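Local coordinates for protein GDNF family receptor alpha-3 (Homo sapiens, PDB 2GH0) that binds artemin, a growth factor that supports survival of peripheral neurons, leading to autophosphorylation and activation of the RET receptor, at residues 73-78 with 156-161; 8-13 with 78-83; 67-72 with 201-206. One frame throughout, in Å; residues are numbered along the deposited sequence.

Interaction 1: residues 73-78 with 156-161; sequences NDRGCG and SNVNTS. With NAG (2-acetamido-2-deoxy-beta-D-glucopyranose), chain E.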
ATOM      1  N   ASN C  73     -38.207  23.132 -29.976  1.00 46.02           N
ATOM      2  CA  ASN C  73     -38.624  23.434 -28.596  1.00 45.96           C
ATOM      3  C   ASN C  73     -37.751  22.742 -27.527  1.00 44.18           C
ATOM      4  O   ASN C  73     -38.138  22.681 -26.356  1.00 43.83           O
ATOM      5  CB  ASN C  73     -40.115  23.112 -28.369  1.00 47.74           C
ATOM      6  CG  ASN C  73     -41.075  23.961 -29.261  1.00 50.87           C
ATOM      7  OD1 ASN C  73     -40.756  25.083 -29.705  1.00 53.53           O
ATOM      8  ND2 ASN C  73     -42.262  23.404 -29.518  1.00 51.91           N
ATOM      9  N   ASP C  74     -36.571  22.246 -27.921  1.00 40.51           N
ATOM     10  CA  ASP C  74     -35.714  21.492 -26.999  1.00 39.95           C
ATOM     11  C   ASP C  74     -34.621  22.432 -26.466  1.00 38.52           C
ATOM     12  O   ASP C  74     -33.488  22.433 -26.962  1.00 37.31           O
ATOM     13  CB  ASP C  74     -35.104  20.277 -27.709  1.00 39.72           C
ATOM     14  CG  ASP C  74     -34.365  19.339 -26.754  1.00 40.88           C
ATOM     15  OD1 ASP C  74     -34.121  19.735 -25.582  1.00 40.78           O
ATOM     16  OD2 ASP C  74     -34.053  18.189 -27.186  1.00 38.56           O
ATOM     17  N   ARG C  75     -34.977  23.237 -25.466  1.00 37.52           N
ATOM     18  CA  ARG C  75     -34.085  24.281 -24.994  1.00 38.60           C
ATOM     19  C   ARG C  75     -32.880  23.707 -24.266  1.00 36.96           C
ATOM     20  O   ARG C  75     -31.811  24.310 -24.293  1.00 36.75           O
ATOM     21  CB  ARG C  75     -34.820  25.325 -24.113  1.00 38.02           C
ATOM     22  CG  ARG C  75     -35.938  26.123 -24.840  1.00 42.91           C
ATOM     23  CD  ARG C  75     -36.285  27.428 -24.113  1.00 42.52           C
ATOM     24  NE  ARG C  75     -37.101  28.364 -24.924  1.00 52.64           N
ATOM     25  CZ  ARG C  75     -36.938  29.698 -24.941  1.00 56.67           C
ATOM     26  NH1 ARG C  75     -35.978  30.268 -24.196  1.00 60.82           N
ATOM     27  NH2 ARG C  75     -37.709  30.481 -25.716  1.00 54.44           N
ATOM     28  N   GLY C  76     -33.053  22.551 -23.639  1.00 35.78           N
ATOM     29  CA  GLY C  76     -31.928  21.818 -23.003  1.00 36.23           C
ATOM     30  C   GLY C  76     -30.837  21.463 -24.012  1.00 35.78           C
ATOM     31  O   GLY C  76     -29.623  21.721 -23.792  1.00 35.81           O
ATOM     32  N   CYS C  77     -31.245  20.913 -25.154  1.00 35.40           N
ATOM     33  CA  CYS C  77     -30.279  20.628 -26.236  1.00 34.19           C
ATOM     34  C   CYS C  77     -29.598  21.890 -26.738  1.00 35.30           C
ATOM     35  O   CYS C  77     -28.359  21.956 -26.899  1.00 34.35           O
ATOM     36  CB  CYS C  77     -31.007  19.884 -27.374  1.00 35.25           C
ATOM     37  SG  CYS C  77     -30.047  19.363 -28.767  1.00 38.36           S
ATOM     38  N   GLY C  78     -30.396  22.923 -26.995  1.00 33.84           N
ATOM     39  CA  GLY C  78     -29.803  24.147 -27.513  1.00 33.81           C
ATOM     40  C   GLY C  78     -28.831  24.767 -26.553  1.00 32.71           C
ATOM     41  O   GLY C  78     -27.845  25.346 -26.986  1.00 34.52           O
ATOM     42  N   SER C 156     -28.172  31.388 -29.511  1.00 30.40           N
ATOM     43  CA  SER C 156     -29.470  31.063 -28.940  1.00 33.20           C
ATOM     44  C   SER C 156     -29.617  29.619 -28.521  1.00 33.06           C
ATOM     45  O   SER C 156     -28.943  28.747 -29.090  1.00 33.55           O
ATOM     46  CB  SER C 156     -30.600  31.391 -29.977  1.00 32.85           C
ATOM     47  OG  SER C 156     -31.872  30.989 -29.514  1.00 32.59           O
ATOM     48  N   ASN C 157     -30.526  29.355 -27.583  1.00 33.46           N
ATOM     49  CA  ASN C 157     -30.912  27.951 -27.308  1.00 35.76           C
ATOM     50  C   ASN C 157     -32.142  27.489 -28.095  1.00 35.90           C
ATOM     51  O   ASN C 157     -32.592  26.357 -27.929  1.00 35.60           O
ATOM     52  CB  ASN C 157     -31.135  27.698 -25.808  1.00 37.45           C
ATOM     53  CG  ASN C 157     -32.029  28.685 -25.177  1.00 41.62           C
ATOM     54  OD1 ASN C 157     -32.878  29.329 -25.855  1.00 44.35           O
ATOM     55  ND2 ASN C 157     -31.850  28.868 -23.854  1.00 40.88           N
ATOM     56  N   VAL C 158     -32.699  28.381 -28.931  1.00 35.82           N
ATOM     57  CA  VAL C 158     -33.900  28.049 -29.725  1.00 37.09           C
ATOM     58  C   VAL C 158     -33.737  28.186 -31.259  1.00 36.14           C
ATOM     59  O   VAL C 158     -34.730  28.052 -31.975  1.00 36.11           O
ATOM     60  CB  VAL C 158     -35.137  28.896 -29.349  1.00 38.04           C
ATOM     61  CG1 VAL C 158     -35.539  28.675 -27.948  1.00 41.79           C
ATOM     62  CG2 VAL C 158     -34.892  30.389 -29.633  1.00 38.88           C
ATOM     63  N   ASN C 159     -32.537  28.510 -31.751  1.00 32.54           N
ATOM     64  CA  ASN C 159     -32.284  28.505 -33.179  1.00 32.70           C
ATOM     65  C   ASN C 159     -30.813  28.261 -33.413  1.00 32.56           C
ATOM     66  O   ASN C 159     -30.078  28.097 -32.424  1.00 33.66           O
ATOM     67  CB  ASN C 159     -32.765  29.809 -33.856  1.00 30.51           C
ATOM     68  CG  ASN C 159     -31.960  31.023 -33.447  1.00 32.92           C
ATOM     69  OD1 ASN C 159     -30.746  30.968 -33.357  1.00 31.33           O
ATOM     70  ND2 ASN C 159     -32.666  32.136 -33.164  1.00 27.22           N
ATOM     71  N   THR C 160     -30.368  28.225 -34.685  1.00 32.91           N
ATOM     72  CA  THR C 160     -28.981  27.790 -34.981  1.00 34.07           C
ATOM     73  C   THR C 160     -28.070  28.935 -35.397  1.00 34.56           C
ATOM     74  O   THR C 160     -27.037  28.677 -36.038  1.00 32.80           O
ATOM     75  CB  THR C 160     -28.934  26.740 -36.152  1.00 36.08           C
ATOM     76  OG1 THR C 160     -29.749  27.188 -37.229  1.00 35.08           O
ATOM     77  CG2 THR C 160     -29.577  25.466 -35.706  1.00 37.44           C
ATOM     78  N   SER C 161     -28.509  30.183 -35.165  1.00 33.62           N
ATOM     79  CA  SER C 161     -27.736  31.378 -35.529  1.00 33.62           C
ATOM     80  C   SER C 161     -26.415  31.412 -34.772  1.00 33.05           C
ATOM     81  O   SER C 161     -26.375  31.009 -33.625  1.00 30.87           O
ATOM     82  CB  SER C 161     -28.480  32.730 -35.301  1.00 33.94           C
ATOM     83  OG  SER C 161     -29.660  32.690 -36.059  1.00 39.81           O
TER
HETATM   84  C1  NAG E   1     -31.976  33.351 -32.809  1.00 32.33           C
HETATM   85  C2  NAG E   1     -32.505  34.468 -33.755  1.00 31.11           C
HETATM   86  C3  NAG E   1     -32.002  35.816 -33.283  1.00 30.01           C
HETATM   87  C4  NAG E   1     -32.273  36.106 -31.815  1.00 30.06           C
HETATM   88  C5  NAG E   1     -31.767  34.881 -31.059  1.00 32.00           C
HETATM   89  C6  NAG E   1     -31.913  34.818 -29.532  1.00 35.23           C
HETATM   90  C7  NAG E   1     -32.805  34.194 -36.206  1.00 35.60           C
HETATM   91  C8  NAG E   1     -32.051  34.210 -37.502  1.00 37.25           C
HETATM   92  N2  NAG E   1     -32.004  34.270 -35.136  1.00 35.49           N
HETATM   93  O3  NAG E   1     -32.552  36.761 -34.138  1.00 30.45           O
HETATM   94  O4  NAG E   1     -31.354  37.149 -31.565  1.00 33.02           O
HETATM   95  O5  NAG E   1     -32.442  33.739 -31.524  1.00 30.52           O
HETATM   96  O6  NAG E   1     -33.212  35.177 -29.347  1.00 41.75           O
HETATM   97  O7  NAG E   1     -34.044  34.198 -36.158  1.00 33.73           O
HETATM   98  O   HOH W   1     -27.666  26.554 -29.560  1.00 24.54           O
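The glycosylated hairpin loop between strands 152-154 and 162-164 packs here, through N157 and V158, against R75 and G78 in the first turn of helix 75-83. R75 lies alongside V158, both side chains pointing the same way. CG1 of V158 sits over one face of the guanidinium, offset toward its rim, and is 3.4 Å from R75 NE. The R75 chain is extended from CG to NE, which carries the guanidinium out along the valine. N157 approaches the same group obliquely, its amide plane turned 60° from the guanidinium, and OD1 stays 3.6 Å from R75 NH1. Three residues further along the helix, G78, with no side chain, lets the loop backbone come near: its CA makes an almost straight CA-H...O contact of 3.6 Å with N157 O. One water donates to both G78 O, at 2.8 Å, and S156 O, at 2.6 Å, bridging two carbonyl oxygens that lie near each other across the contact. The contact ties the two GDNF/GAS1 domains of this receptor fragment together, one giving the helix and the other the loop. D74 is the N-cap of the helix, accepting from C77 N through OD1, which is met from above the carboxylate plane. In the loop, S156 OG lies anti to its own N (chi1 175°) and takes the N-H of V158 at 2.8 Å, forming an ST turn. N159 OD1 accepts from S161 N in an Asx turn, while N159 ND2 carries the N-linked NAG, bonded at C1. The sugar's N2 donates to S161 OG over 3.0 Å, and S156 CB packs against the ring oxygen O5 at 3.4 Å.

Interaction 2: residues 8-13 with 78-83; sequences DSDLCL and GERRRN
R80 crosses from helix 75-83 to the start of helix 11-20, running over C12 and L13. Its CB leaves the helix toward that segment, with CG placed opposite the backbone N (chi1 168°). CG comes to 4.0 Å from C12 CB, and CD comes closer, 3.7 Å from C12 CB and 3.6 Å from L13 N. NE passes by C12 O at 3.8 Å. At the tip, L13 CD1 lies over one face of the guanidinium, offset toward the rim and 3.8 Å from NH1. Outside the two segments, NH2 pairs in a salt bridge with an acidic side chain on the chain of another protein. One residue along the helix, R81 CB meets C12 SG, which closes a disulfide with C68; R81 NH1 is hydrogen-bonded to C68 O. D10 caps helix 11-20, its OD2 accepting from L13 N at 2.8 Å on the syn side, tilted out of the carboxylate plane. An alanine in place of R80 would remove the chain lying over C12 and L13 and is likely to leave that acidic partner without its mate. Between the two segments the contact is mainly van der Waals packing of the arginine's aliphatic shaft, while its outside salt bridge probably offsets the nearby like charge of R29.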
ATOM      1  N   ASP C   8     -34.296   8.788 -24.070  1.00 49.15           N
ATOM      2  CA  ASP C   8     -34.674  10.046 -24.806  1.00 50.18           C
ATOM      3  C   ASP C   8     -33.635  11.164 -24.728  1.00 48.18           C
ATOM      4  O   ASP C   8     -33.967  12.361 -24.668  1.00 48.37           O
ATOM      5  CB  ASP C   8     -36.042  10.575 -24.346  1.00 51.17           C
ATOM      6  CG  ASP C   8     -37.201  10.051 -25.204  1.00 55.16           C
ATOM      7  OD1 ASP C   8     -37.519   8.839 -25.119  1.00 57.67           O
ATOM      8  OD2 ASP C   8     -37.812  10.864 -25.947  1.00 59.84           O
ATOM      9  N   SER C   9     -32.368  10.778 -24.744  1.00 46.73           N
ATOM     10  CA  SER C   9     -31.278  11.758 -24.772  1.00 45.17           C
ATOM     11  C   SER C   9     -31.329  12.558 -26.067  1.00 43.77           C
ATOM     12  O   SER C   9     -31.648  12.006 -27.123  1.00 44.36           O
ATOM     13  CB  SER C   9     -29.945  11.027 -24.691  1.00 44.39           C
ATOM     14  OG  SER C   9     -29.780  10.549 -23.371  1.00 45.95           O
ATOM     15  N   ASP C  10     -30.978  13.837 -26.013  1.00 41.68           N
ATOM     16  CA  ASP C  10     -30.938  14.624 -27.230  1.00 40.22           C
ATOM     17  C   ASP C  10     -29.657  14.317 -28.001  1.00 38.37           C
ATOM     18  O   ASP C  10     -28.754  13.632 -27.494  1.00 36.20           O
ATOM     19  CB  ASP C  10     -31.051  16.109 -26.919  1.00 40.86           C
ATOM     20  CG  ASP C  10     -29.875  16.640 -26.074  1.00 42.73           C
ATOM     21  OD1 ASP C  10     -30.082  17.097 -24.920  1.00 48.63           O
ATOM     22  OD2 ASP C  10     -28.747  16.646 -26.565  1.00 46.24           O
ATOM     23  N   LEU C  11     -29.589  14.781 -29.241  1.00 36.33           N
ATOM     24  CA  LEU C  11     -28.474  14.369 -30.093  1.00 35.39           C
ATOM     25  C   LEU C  11     -27.203  15.126 -29.735  1.00 34.42           C
ATOM     26  O   LEU C  11     -26.117  14.639 -29.967  1.00 33.72           O
ATOM     27  CB  LEU C  11     -28.790  14.577 -31.591  1.00 36.59           C
ATOM     28  CG  LEU C  11     -29.927  13.656 -32.063  1.00 36.94           C
ATOM     29  CD1 LEU C  11     -30.085  13.712 -33.563  1.00 39.74           C
ATOM     30  CD2 LEU C  11     -29.663  12.235 -31.650  1.00 43.46           C
ATOM     31  N   CYS C  12     -27.326  16.314 -29.160  1.00 33.73           N
ATOM     32  CA  CYS C  12     -26.095  16.985 -28.695  1.00 33.77           C
ATOM     33  C   CYS C  12     -25.387  16.149 -27.603  1.00 32.31           C
ATOM     34  O   CYS C  12     -24.185  15.978 -27.649  1.00 32.65           O
ATOM     35  CB  CYS C  12     -26.394  18.388 -28.205  1.00 33.89           C
ATOM     36  SG  CYS C  12     -26.657  19.473 -29.677  1.00 39.61           S
ATOM     37  N   LEU C  13     -26.154  15.592 -26.672  1.00 32.82           N
ATOM     38  CA  LEU C  13     -25.619  14.694 -25.650  1.00 32.29           C
ATOM     39  C   LEU C  13     -25.046  13.451 -26.328  1.00 32.77           C
ATOM     40  O   LEU C  13     -23.939  13.040 -26.014  1.00 31.74           O
ATOM     41  CB  LEU C  13     -26.697  14.286 -24.613  1.00 32.25           C
ATOM     42  CG  LEU C  13     -26.245  13.294 -23.521  1.00 32.68           C
ATOM     43  CD1 LEU C  13     -24.921  13.706 -22.833  1.00 34.36           C
ATOM     44  CD2 LEU C  13     -27.327  13.081 -22.471  1.00 33.54           C
ATOM     45  N   GLY C  78     -30.396  22.923 -26.995  1.00 33.84           N
ATOM     46  CA  GLY C  78     -29.803  24.147 -27.513  1.00 33.81           C
ATOM     47  C   GLY C  78     -28.831  24.767 -26.553  1.00 32.71           C
ATOM     48  O   GLY C  78     -27.845  25.346 -26.986  1.00 34.52           O
ATOM     49  N   GLU C  79     -29.141  24.697 -25.258  1.00 34.18           N
ATOM     50  CA  GLU C  79     -28.281  25.244 -24.213  1.00 35.85           C
ATOM     51  C   GLU C  79     -26.994  24.423 -24.138  1.00 33.90           C
ATOM     52  O   GLU C  79     -25.919  24.974 -24.004  1.00 33.50           O
ATOM     53  CB  GLU C  79     -28.957  25.244 -22.832  1.00 36.46           C
ATOM     54  CG  GLU C  79     -28.139  25.857 -21.724  1.00 46.79           C
ATOM     55  CD  GLU C  79     -28.864  25.889 -20.357  1.00 53.57           C
ATOM     56  OE1 GLU C  79     -30.030  25.428 -20.277  1.00 60.50           O
ATOM     57  OE2 GLU C  79     -28.257  26.370 -19.369  1.00 57.97           O
ATOM     58  N   ARG C  80     -27.107  23.107 -24.201  1.00 33.11           N
ATOM     59  CA  ARG C  80     -25.880  22.273 -24.275  1.00 33.57           C
ATOM     60  C   ARG C  80     -25.020  22.698 -25.461  1.00 32.39           C
ATOM     61  O   ARG C  80     -23.836  22.993 -25.303  1.00 34.09           O
ATOM     62  CB  ARG C  80     -26.237  20.797 -24.400  1.00 33.03           C
ATOM     63  CG  ARG C  80     -25.034  19.969 -24.774  1.00 34.40           C
ATOM     64  CD  ARG C  80     -25.331  18.506 -24.714  1.00 35.12           C
ATOM     65  NE  ARG C  80     -24.014  18.005 -24.457  1.00 50.34           N
ATOM     66  CZ  ARG C  80     -23.557  17.589 -23.292  1.00 41.74           C
ATOM     67  NH1 ARG C  80     -24.335  17.418 -22.212  1.00 43.08           N
ATOM     68  NH2 ARG C  80     -22.309  17.241 -23.274  1.00 44.26           N
ATOM     69  N   ARG C  81     -25.636  22.791 -26.634  1.00 32.52           N
ATOM     70  CA  ARG C  81     -24.876  23.175 -27.846  1.00 32.14           C
ATOM     71  C   ARG C  81     -24.219  24.517 -27.702  1.00 33.31           C
ATOM     72  O   ARG C  81     -23.034  24.680 -28.054  1.00 33.16           O
ATOM     73  CB  ARG C  81     -25.785  23.279 -29.073  1.00 31.68           C
ATOM     74  CG  ARG C  81     -25.053  23.488 -30.364  1.00 32.32           C
ATOM     75  CD  ARG C  81     -26.043  23.283 -31.524  1.00 32.12           C
ATOM     76  NE  ARG C  81     -27.120  24.280 -31.429  1.00 34.44           N
ATOM     77  CZ  ARG C  81     -28.262  24.170 -32.086  1.00 37.77           C
ATOM     78  NH1 ARG C  81     -28.499  23.091 -32.882  1.00 36.01           N
ATOM     79  NH2 ARG C  81     -29.174  25.121 -31.968  1.00 36.08           N
ATOM     80  N   ARG C  82     -24.957  25.499 -27.164  1.00 33.16           N
ATOM     81  CA  ARG C  82     -24.411  26.874 -26.976  1.00 33.20           C
ATOM     82  C   ARG C  82     -23.262  26.954 -25.944  1.00 32.74           C
ATOM     83  O   ARG C  82     -22.410  27.879 -25.961  1.00 33.50           O
ATOM     84  CB  ARG C  82     -25.595  27.800 -26.543  1.00 34.66           C
ATOM     85  CG  ARG C  82     -25.329  29.263 -26.663  1.00 37.07           C
ATOM     86  CD  ARG C  82     -26.574  30.054 -26.192  1.00 33.85           C
ATOM     87  NE  ARG C  82     -26.941  29.863 -24.806  1.00 40.13           N
ATOM     88  CZ  ARG C  82     -26.275  30.425 -23.798  1.00 46.46           C
ATOM     89  NH1 ARG C  82     -25.220  31.203 -24.058  1.00 48.33           N
ATOM     90  NH2 ARG C  82     -26.637  30.215 -22.535  1.00 49.15           N
ATOM     91  N   ASN C  83     -23.252  26.020 -24.997  1.00 32.85           N
ATOM     92  CA  ASN C  83     -22.175  26.011 -23.976  1.00 33.32           C
ATOM     93  C   ASN C  83     -21.069  25.008 -24.138  1.00 33.27           C
ATOM     94  O   ASN C  83     -20.168  24.933 -23.274  1.00 31.03           O
ATOM     95  CB  ASN C  83     -22.797  25.878 -22.595  1.00 31.99           C
ATOM     96  CG  ASN C  83     -23.558  27.157 -22.214  1.00 38.64           C
ATOM     97  OD1 ASN C  83     -22.933  28.138 -21.835  1.00 40.83           O
ATOM     98  ND2 ASN C  83     -24.880  27.182 -22.428  1.00 39.66           N
TER

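Interaction 3: residues 67-72 with 201-206; sequences LCPCAP and FHSQLF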
ATOM      1  N   LEU C  67     -21.732  20.871 -33.991  1.00 32.37           N
ATOM      2  CA  LEU C  67     -22.780  21.150 -35.016  1.00 33.83           C
ATOM      3  C   LEU C  67     -23.848  20.136 -34.890  1.00 35.98           C
ATOM      4  O   LEU C  67     -24.250  19.512 -35.844  1.00 37.06           O
ATOM      5  CB  LEU C  67     -22.232  21.215 -36.450  1.00 33.02           C
ATOM      6  CG  LEU C  67     -21.029  22.170 -36.612  1.00 34.99           C
ATOM      7  CD1 LEU C  67     -20.428  22.230 -38.031  1.00 33.64           C
ATOM      8  CD2 LEU C  67     -21.347  23.581 -36.115  1.00 33.76           C
ATOM      9  N   CYS C  68     -24.370  20.029 -33.672  1.00 37.96           N
ATOM     10  CA  CYS C  68     -25.314  18.933 -33.362  1.00 36.06           C
ATOM     11  C   CYS C  68     -26.728  19.478 -33.454  1.00 36.58           C
ATOM     12  O   CYS C  68     -27.002  20.709 -33.130  1.00 33.37           O
ATOM     13  CB  CYS C  68     -24.994  18.311 -31.984  1.00 37.37           C
ATOM     14  SG  CYS C  68     -24.882  19.538 -30.642  1.00 40.03           S
ATOM     15  N   PRO C  69     -27.645  18.656 -33.968  1.00 36.99           N
ATOM     16  CA  PRO C  69     -28.995  19.145 -34.223  1.00 36.15           C
ATOM     17  C   PRO C  69     -29.904  19.111 -32.975  1.00 37.82           C
ATOM     18  O   PRO C  69     -29.773  18.184 -32.192  1.00 35.79           O
ATOM     19  CB  PRO C  69     -29.512  18.143 -35.267  1.00 37.73           C
ATOM     20  CG  PRO C  69     -28.827  16.884 -34.957  1.00 36.23           C
ATOM     21  CD  PRO C  69     -27.468  17.229 -34.361  1.00 37.50           C
ATOM     22  N   CYS C  70     -30.835  20.086 -32.836  1.00 36.62           N
ATOM     23  CA  CYS C  70     -31.764  20.199 -31.709  1.00 38.04           C
ATOM     24  C   CYS C  70     -33.162  20.433 -32.242  1.00 39.66           C
ATOM     25  O   CYS C  70     -33.352  21.274 -33.124  1.00 39.72           O
ATOM     26  CB  CYS C  70     -31.405  21.366 -30.778  1.00 38.27           C
ATOM     27  SG  CYS C  70     -29.797  21.130 -29.914  1.00 40.70           S
ATOM     28  N   ALA C  71     -34.147  19.759 -31.677  1.00 40.96           N
ATOM     29  CA  ALA C  71     -35.542  20.079 -31.998  1.00 43.13           C
ATOM     30  C   ALA C  71     -35.821  21.546 -31.610  1.00 45.25           C
ATOM     31  O   ALA C  71     -35.171  22.094 -30.703  1.00 44.52           O
ATOM     32  CB  ALA C  71     -36.504  19.120 -31.285  1.00 42.60           C
ATOM     33  N   PRO C  72     -36.792  22.205 -32.302  1.00 47.11           N
ATOM     34  CA  PRO C  72     -37.074  23.632 -32.099  1.00 47.25           C
ATOM     35  C   PRO C  72     -37.377  23.952 -30.612  1.00 47.32           C
ATOM     36  O   PRO C  72     -36.835  24.918 -30.046  1.00 47.69           O
ATOM     37  CB  PRO C  72     -38.380  23.832 -32.915  1.00 48.51           C
ATOM     38  CG  PRO C  72     -39.031  22.414 -32.959  1.00 47.28           C
ATOM     39  CD  PRO C  72     -37.780  21.581 -33.212  1.00 47.96           C
ATOM     40  N   PHE C 201     -27.332  15.816 -41.588  1.00 32.49           N
ATOM     41  CA  PHE C 201     -26.583  14.540 -41.654  1.00 32.70           C
ATOM     42  C   PHE C 201     -26.512  13.928 -40.269  1.00 32.66           C
ATOM     43  O   PHE C 201     -26.737  12.749 -40.090  1.00 32.27           O
ATOM     44  CB  PHE C 201     -25.151  14.763 -42.174  1.00 33.45           C
ATOM     45  CG  PHE C 201     -24.245  13.587 -41.922  1.00 32.84           C
ATOM     46  CD1 PHE C 201     -24.506  12.348 -42.517  1.00 35.84           C
ATOM     47  CD2 PHE C 201     -23.126  13.735 -41.054  1.00 34.57           C
ATOM     48  CE1 PHE C 201     -23.665  11.227 -42.237  1.00 34.85           C
ATOM     49  CE2 PHE C 201     -22.292  12.680 -40.810  1.00 37.41           C
ATOM     50  CZ  PHE C 201     -22.562  11.430 -41.383  1.00 34.02           C
ATOM     51  N   HIS C 202     -26.187  14.758 -39.279  1.00 32.75           N
ATOM     52  CA  HIS C 202     -26.199  14.282 -37.881  1.00 32.76           C
ATOM     53  C   HIS C 202     -27.523  13.666 -37.381  1.00 31.77           C
ATOM     54  O   HIS C 202     -27.513  12.595 -36.736  1.00 33.70           O
ATOM     55  CB  HIS C 202     -25.714  15.431 -36.958  1.00 30.62           C
ATOM     56  CG  HIS C 202     -24.264  15.714 -37.145  1.00 31.27           C
ATOM     57  ND1 HIS C 202     -23.704  16.921 -36.861  1.00 32.02           N
ATOM     58  CD2 HIS C 202     -23.257  14.929 -37.619  1.00 29.93           C
ATOM     59  CE1 HIS C 202     -22.404  16.894 -37.128  1.00 32.24           C
ATOM     60  NE2 HIS C 202     -22.109  15.698 -37.603  1.00 33.81           N
ATOM     61  N   SER C 203     -28.644  14.291 -37.670  1.00 33.01           N
ATOM     62  CA  SER C 203     -29.971  13.713 -37.372  1.00 34.38           C
ATOM     63  C   SER C 203     -30.175  12.351 -38.062  1.00 34.99           C
ATOM     64  O   SER C 203     -30.788  11.418 -37.491  1.00 33.78           O
ATOM     65  CB  SER C 203     -31.135  14.631 -37.798  1.00 34.51           C
ATOM     66  OG  SER C 203     -30.930  15.879 -37.157  1.00 41.64           O
ATOM     67  N   GLN C 204     -29.641  12.242 -39.276  1.00 32.67           N
ATOM     68  CA  GLN C 204     -29.873  11.050 -40.073  1.00 34.72           C
ATOM     69  C   GLN C 204     -29.027   9.872 -39.634  1.00 35.50           C
ATOM     70  O   GLN C 204     -29.462   8.699 -39.736  1.00 35.14           O
ATOM     71  CB  GLN C 204     -29.644  11.380 -41.544  1.00 34.08           C
ATOM     72  CG  GLN C 204     -30.695  12.372 -42.082  1.00 33.56           C
ATOM     73  CD  GLN C 204     -30.250  13.075 -43.395  1.00 34.43           C
ATOM     74  OE1 GLN C 204     -29.301  12.635 -44.087  1.00 34.24           O
ATOM     75  NE2 GLN C 204     -30.961  14.128 -43.751  1.00 31.74           N
ATOM     76  N   LEU C 205     -27.792  10.162 -39.223  1.00 35.52           N
ATOM     77  CA  LEU C 205     -26.852   9.149 -38.754  1.00 39.58           C
ATOM     78  C   LEU C 205     -27.451   8.411 -37.567  1.00 40.71           C
ATOM     79  O   LEU C 205     -27.322   7.161 -37.433  1.00 39.36           O
ATOM     80  CB  LEU C 205     -25.511   9.831 -38.378  1.00 39.11           C
ATOM     81  CG  LEU C 205     -24.310   8.926 -38.085  1.00 43.42           C
ATOM     82  CD1 LEU C 205     -23.948   7.976 -39.237  1.00 46.85           C
ATOM     83  CD2 LEU C 205     -23.093   9.761 -37.640  1.00 42.49           C
ATOM     84  N   PHE C 206     -28.145   9.176 -36.728  1.00 44.21           N
ATOM     85  CA  PHE C 206     -28.802   8.638 -35.513  1.00 48.09           C
ATOM     86  C   PHE C 206     -30.240   8.197 -35.670  1.00 50.26           C
ATOM     87  O   PHE C 206     -30.838   7.737 -34.694  1.00 52.25           O
ATOM     88  CB  PHE C 206     -28.737   9.634 -34.335  1.00 48.17           C
ATOM     89  CG  PHE C 206     -27.525   9.457 -33.473  1.00 49.20           C
ATOM     90  CD1 PHE C 206     -26.423  10.243 -33.669  1.00 46.37           C
ATOM     91  CD2 PHE C 206     -27.475   8.471 -32.489  1.00 50.46           C
ATOM     92  CE1 PHE C 206     -25.251  10.083 -32.900  1.00 46.64           C
ATOM     93  CE2 PHE C 206     -26.318   8.307 -31.699  1.00 50.01           C
ATOM     94  CZ  PHE C 206     -25.203   9.112 -31.913  1.00 50.01           C
TER
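The imidazole of H202 meets L67 O at its edge, practically in the ring plane, while C68 CA stands obliquely to it. ND1 donates to L67 O at 2.8 Å with an N-H...O angle of 151°, reaching the oxygen from above the carbonyl plane. Since L67 is the first residue to leave helical geometry after helix 59-66, the bond serves a carbonyl at the point where the chain turns into the loop. It joins helix 189-205, the last of the chain, to the disulfide-bonded loop that leads into helix 75-83. The ring of F15, on helix 11-20, also meets the imidazole, with planes about 50° apart. The CG of H202 is swung opposite the carbonyl carbon (chi1 -70°), which sends the ring toward L67 and leaves CB for the proline. P69 crosses H202 at about a right angle, its CD 3.6 Å from H202 CB. One residue further along the helix, S203 OG lies against the proline ring, 3.2 Å from P69 CG and 3.3 Å from P69 CB. That hydroxyl is hydrogen-bonded to M199 O, one turn back on its own helix.

In the fold
Interactions 1 and 2 share G78 and use successive turns of helix 75-83, whose first turn meets the glycosylated hairpin loop and whose next meets helix 11-20. Interaction 3 lies beside them, where the preceding loop meets helix 189-205. Interactions 2 and 3 are buried; interaction 1 is only partly so and reaches the surface with its glycan. Two disulfides bind the set: C70-C77 joins interactions 1 and 3, and C12-C68 joins 2 and 3. The chemistry follows the setting: an arginine packed on a valine, a water bridge and a CA-H...O contact in interaction 1, aliphatic packing in interaction 2, and a direct side-chain-to-backbone hydrogen bond in interaction 3.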